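Side-chain contact in ketosynthase (PDB 6KXD), which probably extends acyl chains on an acyl carrier protein by decarboxylative condensation with malonyl-ACP, as part of a highly reducing type II polyketide synthase: residues D318-D322 against A323-T327. Numbering follows the deposited sequence.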
ATOM      1  N   ASP A 318      -2.184 -28.725   2.392  1.00 56.03           N
ATOM      2  CA  ASP A 318      -1.774 -28.934   1.008  1.00 58.49           C
ATOM      3  C   ASP A 318      -0.259 -28.858   0.871  1.00 57.45           C
ATOM      4  O   ASP A 318       0.328 -29.672   0.172  1.00 52.24           O
ATOM      5  CB  ASP A 318      -2.329 -27.904   0.030  1.00 65.11           C
ATOM      6  CG  ASP A 318      -3.765 -28.140  -0.366  1.00 72.94           C
ATOM      7  OD1 ASP A 318      -4.299 -29.217  -0.028  1.00 70.84           O
ATOM      8  OD2 ASP A 318      -4.335 -27.228  -1.007  1.00 74.50           O
ATOM      9  N   VAL A 319       0.366 -27.851   1.494  1.00 48.05           N
ATOM     10  CA  VAL A 319       1.727 -27.595   1.258  1.00 48.98           C
ATOM     11  C   VAL A 319       2.608 -28.563   2.060  1.00 52.03           C
ATOM     12  O   VAL A 319       3.676 -28.943   1.616  1.00 55.49           O
ATOM     13  CB  VAL A 319       2.082 -26.135   1.600  1.00 52.82           C
ATOM     14  CG1 VAL A 319       3.580 -25.950   1.693  1.00 56.22           C
ATOM     15  CG2 VAL A 319       1.450 -25.181   0.593  1.00 55.51           C
ATOM     16  N   TYR A 320       2.200 -28.866   3.282  1.00 49.63           N
ATOM     17  CA  TYR A 320       3.075 -29.536   4.222  1.00 61.35           C
ATOM     18  C   TYR A 320       2.780 -31.031   4.282  1.00 56.56           C
ATOM     19  O   TYR A 320       3.507 -31.739   4.937  1.00 62.80           O
ATOM     20  CB  TYR A 320       2.943 -28.927   5.618  1.00 55.41           C
ATOM     21  CG  TYR A 320       3.682 -27.623   5.748  1.00 59.32           C
ATOM     22  CD1 TYR A 320       5.009 -27.603   6.150  1.00 62.35           C
ATOM     23  CD2 TYR A 320       3.085 -26.415   5.417  1.00 61.90           C
ATOM     24  CE1 TYR A 320       5.716 -26.419   6.244  1.00 66.05           C
ATOM     25  CE2 TYR A 320       3.776 -25.223   5.520  1.00 54.02           C
ATOM     26  CZ  TYR A 320       5.095 -25.223   5.929  1.00 57.00           C
ATOM     27  OH  TYR A 320       5.812 -24.071   6.043  1.00 60.52           O
ATOM     28  N   GLY A 321       1.713 -31.460   3.606  1.00 57.52           N
ATOM     29  CA  GLY A 321       1.112 -32.759   3.875  1.00 69.12           C
ATOM     30  C   GLY A 321       0.403 -32.766   5.218  1.00 71.56           C
ATOM     31  O   GLY A 321       0.224 -31.722   5.878  1.00 70.23           O
ATOM     32  N   ASP A 322       0.057 -33.973   5.663  1.00 79.04           N
ATOM     33  CA  ASP A 322      -0.928 -34.178   6.698  1.00 76.60           C
ATOM     34  C   ASP A 322      -0.272 -34.115   8.091  1.00 73.74           C
ATOM     35  O   ASP A 322      -0.988 -34.144   9.104  1.00 67.14           O
ATOM     36  CB  ASP A 322      -1.736 -35.434   6.355  1.00 77.15           C
ATOM     37  CG  ASP A 322      -2.486 -35.286   5.030  1.00 72.85           C
ATOM     38  OD1 ASP A 322      -3.044 -34.205   4.785  1.00 69.31           O
ATOM     39  OD2 ASP A 322      -2.520 -36.260   4.244  1.00 74.56           O
ATOM     40  N   ALA A 323       1.058 -33.935   8.141  1.00 69.31           N
ATOM     41  CA  ALA A 323       1.790 -33.539   9.375  1.00 70.32           C
ATOM     42  C   ALA A 323       2.394 -32.135   9.244  1.00 70.05           C
ATOM     43  O   ALA A 323       3.613 -31.953   9.319  1.00 71.68           O
ATOM     44  CB  ALA A 323       2.848 -34.565   9.690  1.00 80.15           C
ATOM     45  N   PRO A 324       1.569 -31.066   9.134  1.00 58.43           N
ATOM     46  CA  PRO A 324       2.097 -29.706   9.077  1.00 64.79           C
ATOM     47  C   PRO A 324       2.740 -29.278  10.394  1.00 63.14           C
ATOM     48  O   PRO A 324       2.510 -29.884  11.437  1.00 59.64           O
ATOM     49  CB  PRO A 324       0.845 -28.864   8.788  1.00 61.70           C
ATOM     50  CG  PRO A 324      -0.272 -29.655   9.441  1.00 60.97           C
ATOM     51  CD  PRO A 324       0.097 -31.097   9.152  1.00 56.32           C
ATOM     52  N   PRO A 325       3.530 -28.185  10.420  1.00 67.18           N
ATOM     53  CA  PRO A 325       4.119 -27.720  11.672  1.00 59.11           C
ATOM     54  C   PRO A 325       3.002 -27.152  12.549  1.00 59.96           C
ATOM     55  O   PRO A 325       1.848 -26.960  12.094  1.00 52.24           O
ATOM     56  CB  PRO A 325       5.131 -26.654  11.235  1.00 66.31           C
ATOM     57  CG  PRO A 325       4.535 -26.117   9.949  1.00 69.26           C
ATOM     58  CD  PRO A 325       3.847 -27.297   9.286  1.00 66.20           C
ATOM     59  N   ARG A 326       3.346 -26.910  13.812  1.00 54.34           N
ATOM     60  CA  ARG A 326       2.461 -26.226  14.711  1.00 50.04           C
ATOM     61  C   ARG A 326       2.064 -24.892  14.076  1.00 50.63           C
ATOM     62  O   ARG A 326       2.910 -24.213  13.529  1.00 49.36           O
ATOM     63  CB  ARG A 326       3.143 -25.994  16.062  1.00 54.10           C
ATOM     64  CG  ARG A 326       3.155 -27.245  16.929  1.00 59.03           C
ATOM     65  CD  ARG A 326       4.092 -27.159  18.107  1.00 66.80           C
ATOM     66  NE  ARG A 326       5.484 -27.244  17.711  1.00 70.11           N
ATOM     67  CZ  ARG A 326       6.486 -27.383  18.572  1.00 79.61           C
ATOM     68  NH1 ARG A 326       6.216 -27.536  19.859  1.00 74.45           N
ATOM     69  NH2 ARG A 326       7.742 -27.364  18.151  1.00 78.49           N
ATOM     70  N   THR A 327       0.786 -24.561  14.179  1.00 50.76           N
ATOM     71  CA  THR A 327       0.191 -23.459  13.498  1.00 51.81           C
ATOM     72  C   THR A 327      -0.612 -22.671  14.534  1.00 47.48           C
ATOM     73  O   THR A 327      -1.642 -23.092  14.993  1.00 52.73           O
ATOM     74  CB  THR A 327      -0.641 -23.952  12.303  1.00 45.56           C
ATOM     75  OG1 THR A 327       0.247 -24.586  11.387  1.00 46.55           O
ATOM     76  CG2 THR A 327      -1.425 -22.843  11.635  1.00 53.87           C
TER
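P325 lays the CD corner of its ring over one face of the Y320 phenol. P325 CD sits 3.6 Å from the centroid of the Y320 ring and 22° off the ring normal, a CH-pi contact. P325 CD is displaced toward the rim, and it comes nearest to Y320 CD1, at 3.4 Å. The two side chains cross at about a right angle. Y320 CG stands beside its own backbone N, anti to the carbonyl carbon (chi1 -78°), and this carries the ring out to P325. P324 meets the base of the same side chain, with P324 CB 3.8 Å from Y320 CB. The chain turns here from helix 306-320 into strand 326-328, within a beta-alpha-beta crossover of the thiolase-like fold. Strand 297-299 is the other strand of this unit, and its I298 touches both Y320 and P325. G321, the first residue beyond the helix, has a positive phi of 71°, which favours glycine. P324 CD then packs 3.3 Å from G321 O. At the far end of the phenol, Y320 OH hydrogen-bonds Q389 OE1. Past the prolines, T327 OG1 donates to P325 O at 2.9 Å, approaching from above the carbonyl plane.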